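Local coordinates for protein glycosyl transferase (Staphylococcus aureus, PDB 5TZJ) that belongs to the glycosyltransferase family 2 proteins, with a TarS-type linker domain, and is modelled with uridine-diphosphate-N-acetylglucosamine in its pocket, at residues Ser113-Ile118 / Asn190-Leu195; Lys155-Ala160 / Leu180-Ala185. All coordinates share one frame; numbering follows the deposited sequence.

Interaction 1: Ser113-Ile118 / Asn190-Leu195; sequences SDVLLI and NRISVL
The carboxylate of Asp114 meets two successive backbone N-H groups just ahead of strand 192-195, and OD2 receives both. The N-H of Asn190 reaches the anti lone pair of OD2, with Asn190 N 2.6 Å from Asp114 OD2, whereas Arg191 N approaches the same oxygen from above the carboxylate plane, 47° out of it. CG of Asp114 lies beside its own backbone N (chi1 -62°), which swings the carboxylate across to the backbone of residues 190-191. The other oxygen, OD1, forms a salt bridge with Arg158. In return, Arg191 O accepts from Asp114 N at 2.8 Å and, over a longer 3.3 Å, from Val115 N, which lies in the plane of the carbonyl.

Beyond this polar start the two segments run as parallel beta strands in the mixed sheet of the family 2 glycosyltransferase domain. Ser193 N binds Val115 O, Leu117 N binds Ser193 O, and Leu195 N closes the series on Leu117 O at 2.8 Å, an almost straight bond (171° at the hydrogen). Side chains alternate between two faces. On one, CD1 of Leu117 reaches back to CG2 of Ile192 at 3.6 Å; on the other, CD1 of Leu116 lies against CB of Leu195 at 3.7 Å. Also on this second side, the hydroxyls of Ser113 and Ser193 are hydrogen-bonded, OG to OG 2.7 Å, and Ser193 OG has a further partner in Pro138 O.

A helix packs on each face: Tyr186 of helix 177-188 covers Val115, Leu117 and Ile192, while Phe107 of helix 100-111 packs on Leu116, Ser193 and Leu195; strand 156-158 pairs antiparallel with strand 115-122.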
loop_
_atom_site.group_PDB
_atom_site.type_symbol
_atom_site.label_atom_id
_atom_site.label_comp_id
_atom_site.label_asym_id
_atom_site.label_seq_id
_atom_site.Cartn_x
_atom_site.Cartn_y
_atom_site.Cartn_z
ATOM N N SER A 113 13.830 -0.539 -15.375
ATOM C CA SER A 113 13.109 -0.249 -14.138
ATOM C C SER A 113 13.460 -1.258 -13.046
ATOM O O SER A 113 13.683 -2.440 -13.308
ATOM C CB SER A 113 11.594 -0.275 -14.394
ATOM O OG SER A 113 11.258 0.349 -15.633
ATOM N N ASP A 114 13.486 -0.785 -11.798
ATOM C CA ASP A 114 13.527 -1.679 -10.644
ATOM C C ASP A 114 12.162 -1.954 -10.075
ATOM O O ASP A 114 11.950 -3.028 -9.493
ATOM C CB ASP A 114 14.409 -1.102 -9.537
ATOM C CG ASP A 114 15.835 -0.952 -9.998
ATOM O OD1 ASP A 114 16.266 -1.802 -10.827
ATOM O OD2 ASP A 114 16.492 0.019 -9.566
ATOM N N VAL A 115 11.255 -0.994 -10.228
ATOM C CA VAL A 115 9.862 -1.108 -9.828
ATOM C C VAL A 115 9.048 -0.540 -10.974
ATOM O O VAL A 115 9.302 0.587 -11.416
ATOM C CB VAL A 115 9.588 -0.350 -8.500
ATOM C CG1 VAL A 115 8.103 -0.274 -8.167
ATOM C CG2 VAL A 115 10.381 -0.973 -7.366
ATOM N N LEU A 116 8.089 -1.309 -11.482
ATOM C CA LEU A 116 7.254 -0.837 -12.586
ATOM C C LEU A 116 5.809 -0.813 -12.107
ATOM O O LEU A 116 5.222 -1.864 -11.840
ATOM C CB LEU A 116 7.405 -1.711 -13.834
ATOM C CG LEU A 116 6.551 -1.406 -15.075
ATOM C CD1 LEU A 116 6.683 0.064 -15.622
ATOM C CD2 LEU A 116 6.876 -2.367 -16.186
ATOM N N LEU A 117 5.248 0.379 -12.006
ATOM C CA LEU A 117 3.827 0.528 -11.735
ATOM C C LEU A 117 3.086 0.272 -13.031
ATOM O O LEU A 117 3.521 0.730 -14.088
ATOM C CB LEU A 117 3.512 1.945 -11.215
ATOM C CG LEU A 117 3.834 2.200 -9.735
ATOM C CD1 LEU A 117 5.319 2.404 -9.497
ATOM C CD2 LEU A 117 3.019 3.358 -9.146
ATOM N N ILE A 118 1.959 -0.440 -12.953
ATOM C CA ILE A 118 1.152 -0.712 -14.135
ATOM C C ILE A 118 -0.275 -0.258 -13.875
ATOM O O ILE A 118 -0.808 -0.445 -12.774
ATOM C CB ILE A 118 1.204 -2.192 -14.535
ATOM C CG1 ILE A 118 0.774 -3.086 -13.354
ATOM C CG2 ILE A 118 2.591 -2.546 -15.074
ATOM C CD1 ILE A 118 0.706 -4.565 -13.762
ATOM N N ASN A 190 16.660 1.894 -7.757
ATOM C CA ASN A 190 17.367 2.931 -8.488
ATOM C C ASN A 190 16.456 3.636 -9.472
ATOM O O ASN A 190 16.662 4.816 -9.762
ATOM C CB ASN A 190 18.572 2.345 -9.214
ATOM C CG ASN A 190 19.629 1.862 -8.257
ATOM O OD1 ASN A 190 19.868 2.492 -7.214
ATOM N ND2 ASN A 190 20.262 0.730 -8.585
ATOM N N ARG A 191 15.436 2.952 -9.974
ATOM C CA ARG A 191 14.535 3.562 -10.939
ATOM C C ARG A 191 13.144 2.977 -10.761
ATOM O O ARG A 191 12.979 1.747 -10.678
ATOM C CB ARG A 191 15.006 3.340 -12.382
ATOM C CG ARG A 191 13.894 3.565 -13.372
ATOM C CD ARG A 191 14.404 3.749 -14.772
ATOM N NE ARG A 191 15.503 4.700 -14.795
ATOM C CZ ARG A 191 15.883 5.391 -15.864
ATOM N NH1 ARG A 191 15.237 5.244 -17.013
ATOM N NH2 ARG A 191 16.918 6.211 -15.766
ATOM N N ILE A 192 12.159 3.865 -10.716
ATOM C CA ILE A 192 10.748 3.537 -10.577
ATOM C C ILE A 192 10.059 4.097 -11.806
ATOM O O ILE A 192 10.277 5.261 -12.164
ATOM C CB ILE A 192 10.144 4.165 -9.295
ATOM C CG1 ILE A 192 10.921 3.760 -8.037
ATOM C CG2 ILE A 192 8.636 3.841 -9.156
ATOM C CD1 ILE A 192 10.399 4.471 -6.744
ATOM N N SER A 193 9.225 3.303 -12.445
ATOM C CA SER A 193 8.626 3.723 -13.703
ATOM C C SER A 193 7.131 3.486 -13.629
ATOM O O SER A 193 6.637 2.795 -12.743
ATOM C CB SER A 193 9.208 2.960 -14.901
ATOM O OG SER A 193 10.607 2.854 -14.786
ATOM N N VAL A 194 6.411 4.056 -14.582
ATOM C CA VAL A 194 4.962 3.958 -14.638
ATOM C C VAL A 194 4.591 3.642 -16.067
ATOM O O VAL A 194 4.943 4.400 -16.989
ATOM C CB VAL A 194 4.261 5.246 -14.177
ATOM C CG1 VAL A 194 2.747 5.032 -14.170
ATOM C CG2 VAL A 194 4.747 5.655 -12.777
ATOM N N LEU A 195 3.884 2.534 -16.258
ATOM C CA LEU A 195 3.412 2.136 -17.577
ATOM C C LEU A 195 1.891 2.278 -17.588
ATOM O O LEU A 195 1.195 1.590 -16.833
ATOM C CB LEU A 195 3.884 0.717 -17.899
ATOM C CG LEU A 195 3.551 0.070 -19.231
ATOM C CD1 LEU A 195 4.793 -0.345 -19.953
ATOM C CD2 LEU A 195 2.836 -1.159 -18.872
#

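Interaction 2: Lys155-Ala160 / Leu180-Ala185; sequences KIYRTA and LFTMKA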
loop_
_atom_site.group_PDB
_atom_site.type_symbol
_atom_site.label_atom_id
_atom_site.label_comp_id
_atom_site.label_asym_id
_atom_site.label_seq_id
_atom_site.Cartn_x
_atom_site.Cartn_y
_atom_site.Cartn_z
ATOM N N LYS A 155 2.144 -4.591 -8.537
ATOM C CA LYS A 155 3.147 -3.927 -9.351
ATOM C C LYS A 155 4.204 -4.967 -9.705
ATOM O O LYS A 155 4.204 -6.095 -9.192
ATOM C CB LYS A 155 3.791 -2.748 -8.602
ATOM C CG LYS A 155 2.755 -1.747 -7.995
ATOM C CD LYS A 155 3.413 -0.812 -6.968
ATOM C CE LYS A 155 2.483 0.390 -6.609
ATOM N NZ LYS A 155 1.218 -0.083 -6.014
ATOM N N ILE A 156 5.125 -4.567 -10.572
ATOM C CA ILE A 156 6.242 -5.403 -10.965
ATOM C C ILE A 156 7.488 -4.922 -10.240
ATOM O O ILE A 156 7.830 -3.714 -10.277
ATOM C CB ILE A 156 6.418 -5.376 -12.493
ATOM C CG1 ILE A 156 5.164 -5.979 -13.137
ATOM C CG2 ILE A 156 7.691 -6.142 -12.944
ATOM C CD1 ILE A 156 5.230 -6.020 -14.669
ATOM N N TYR A 157 8.192 -5.872 -9.598
ATOM C CA TYR A 157 9.390 -5.567 -8.820
ATOM C C TYR A 157 10.544 -6.434 -9.290
ATOM O O TYR A 157 10.365 -7.632 -9.524
ATOM C CB TYR A 157 9.206 -5.820 -7.361
ATOM C CG TYR A 157 7.989 -5.187 -6.718
ATOM C CD1 TYR A 157 8.151 -4.104 -5.854
ATOM C CD2 TYR A 157 6.691 -5.673 -6.942
ATOM C CE1 TYR A 157 7.071 -3.522 -5.232
ATOM C CE2 TYR A 157 5.583 -5.083 -6.309
ATOM C CZ TYR A 157 5.792 -4.021 -5.442
ATOM O OH TYR A 157 4.748 -3.405 -4.781
ATOM N N ARG A 158 11.742 -5.841 -9.391
ATOM C CA ARG A 158 12.906 -6.650 -9.728
ATOM C C ARG A 158 13.179 -7.600 -8.573
ATOM O O ARG A 158 13.245 -7.167 -7.418
ATOM C CB ARG A 158 14.130 -5.782 -9.995
ATOM C CG ARG A 158 15.367 -6.594 -10.470
ATOM C CD ARG A 158 16.556 -5.649 -10.624
ATOM N NE ARG A 158 16.302 -4.652 -11.662
ATOM C CZ ARG A 158 16.541 -4.855 -12.966
ATOM N NH1 ARG A 158 17.028 -6.023 -13.380
ATOM N NH2 ARG A 158 16.281 -3.897 -13.857
ATOM N N THR A 159 13.330 -8.897 -8.883
ATOM C CA THR A 159 13.434 -9.888 -7.813
ATOM C C THR A 159 14.666 -9.638 -6.937
ATOM O O THR A 159 14.587 -9.714 -5.702
ATOM C CB THR A 159 13.437 -11.302 -8.420
ATOM O OG1 THR A 159 12.270 -11.457 -9.246
ATOM C CG2 THR A 159 13.446 -12.389 -7.317
ATOM N N ALA A 160 15.804 -9.298 -7.550
ATOM C CA ALA A 160 17.003 -8.989 -6.765
ATOM C C ALA A 160 16.835 -7.736 -5.908
ATOM O O ALA A 160 17.501 -7.607 -4.868
ATOM C CB ALA A 160 18.213 -8.827 -7.684
ATOM N N LEU A 180 4.372 -1.230 3.982
ATOM C CA LEU A 180 5.790 -1.251 4.349
ATOM C C LEU A 180 6.607 -1.896 3.229
ATOM O O LEU A 180 7.664 -1.386 2.842
ATOM C CB LEU A 180 5.952 -2.012 5.680
ATOM C CG LEU A 180 7.373 -2.257 6.254
ATOM C CD1 LEU A 180 8.079 -0.904 6.433
ATOM C CD2 LEU A 180 7.355 -3.080 7.576
ATOM N N PHE A 181 6.101 -3.004 2.680
ATOM C CA PHE A 181 6.775 -3.714 1.598
ATOM C C PHE A 181 7.052 -2.790 0.420
ATOM O O PHE A 181 8.182 -2.699 -0.070
ATOM C CB PHE A 181 5.901 -4.884 1.162
ATOM C CG PHE A 181 6.464 -5.668 -0.044
ATOM C CD1 PHE A 181 7.326 -6.752 0.179
ATOM C CD2 PHE A 181 6.108 -5.344 -1.332
ATOM C CE1 PHE A 181 7.856 -7.495 -0.897
ATOM C CE2 PHE A 181 6.651 -6.077 -2.460
ATOM C CZ PHE A 181 7.515 -7.160 -2.223
ATOM N N THR A 182 6.030 -2.089 -0.046
ATOM C CA THR A 182 6.217 -1.266 -1.230
ATOM C C THR A 182 7.009 0.000 -0.905
ATOM O O THR A 182 7.789 0.454 -1.736
ATOM C CB THR A 182 4.849 -0.924 -1.826
ATOM O OG1 THR A 182 4.252 -2.139 -2.335
ATOM C CG2 THR A 182 4.991 0.150 -2.963
ATOM N N MET A 183 6.873 0.545 0.311
ATOM C CA MET A 183 7.691 1.710 0.662
ATOM C C MET A 183 9.164 1.338 0.695
ATOM O O MET A 183 10.016 2.099 0.203
ATOM C CB MET A 183 7.257 2.314 2.017
ATOM C CG MET A 183 6.099 3.265 1.930
ATOM S SD MET A 183 6.403 4.781 0.946
ATOM C CE MET A 183 8.034 5.254 1.519
ATOM N N LYS A 184 9.481 0.169 1.268
ATOM C CA LYS A 184 10.844 -0.360 1.210
ATOM C C LYS A 184 11.312 -0.516 -0.235
ATOM O O LYS A 184 12.451 -0.162 -0.574
ATOM C CB LYS A 184 10.926 -1.725 1.926
ATOM C CG LYS A 184 11.009 -1.686 3.467
ATOM C CD LYS A 184 10.959 -3.124 4.073
ATOM C CE LYS A 184 11.064 -3.136 5.620
ATOM N NZ LYS A 184 10.940 -4.500 6.261
ATOM N N ALA A 185 10.464 -1.077 -1.095
ATOM C CA ALA A 185 10.890 -1.270 -2.485
ATOM C C ALA A 185 11.103 0.082 -3.158
ATOM O O ALA A 185 12.063 0.265 -3.912
ATOM C CB ALA A 185 9.855 -2.086 -3.264
#
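Tyr157 projects from a strand of the mixed central sheet onto Phe181, Thr182 and Ala185 in the GT-A-type alpha/beta domain of a family 2 glycosyltransferase, where helix 177-188 packs on the sheet. The axes of strand 156-158 and the helical segment stay 10.9 Å apart at their closest, so the gap is bridged by side chains rather than backbone.

The aromatic part is a T-shaped pair. The edge of the Phe181 ring points at one face of Tyr157, with the ring planes 70° apart and the centroids separated by 5.3 Å. CE2 of Phe181 does the touching; it stands over the rim of the tyrosine ring, near CZ and CE1, instead of over its middle. Phe181 can reach this face because its CG is anti to the backbone N (chi1 176°), carrying the ring from the flank of the helix toward the strand. Phe169 stacks on the phenylalanine and Phe89 meets it with ring planes nearly perpendicular, making an aromatic cluster.

Apolar contact is added at the edge of the tyrosine ring, where CB of Ala185, one helical turn beyond Phe181, sits 3.7 Å from CD1 of Tyr157. Leu162 of helix 159-164 touches Tyr157, Phe181 and Ala185 alike. CD of Lys155 makes a looser approach to CG2 of Thr182.

Hydrogen bonding fixes the buried phenol. NZ of Lys155 bonds to Ser152 O and Thr150 OG1. Thr182 OG1 also binds Leu151 O, so the threonine hydroxyl links the Leu151 carbonyl to the tyrosine; Tyr157 OH donates to Thr182 OG1 over 2.8 Å, near the plane of the tyrosine ring.

The centres of the two interactions lie about 10 Å apart, and both reach the same mixed sheet, in which strands 115-122 and 156-158 are antiparallel neighbours. Their direct junction includes a probable hydrogen bond from Leu116 N to Ile156 O, 2.7 Å. In chain order the segments run 113-118, 155-160, 180-185 and 190-195, so interaction 2 falls wholly between the partners of interaction 1. Helix 177-188 leads directly into strand 192-195: the chain leaves strand 156-158 through helix 159-164, lays helix 177-188 against the sheet and returns beyond strand 115-122. Both contacts lie near bound uridine-diphosphate-N-acetylglucosamine: the side chain of Lys155 is about 7 Å from it and that of Ile118 about 10 Å.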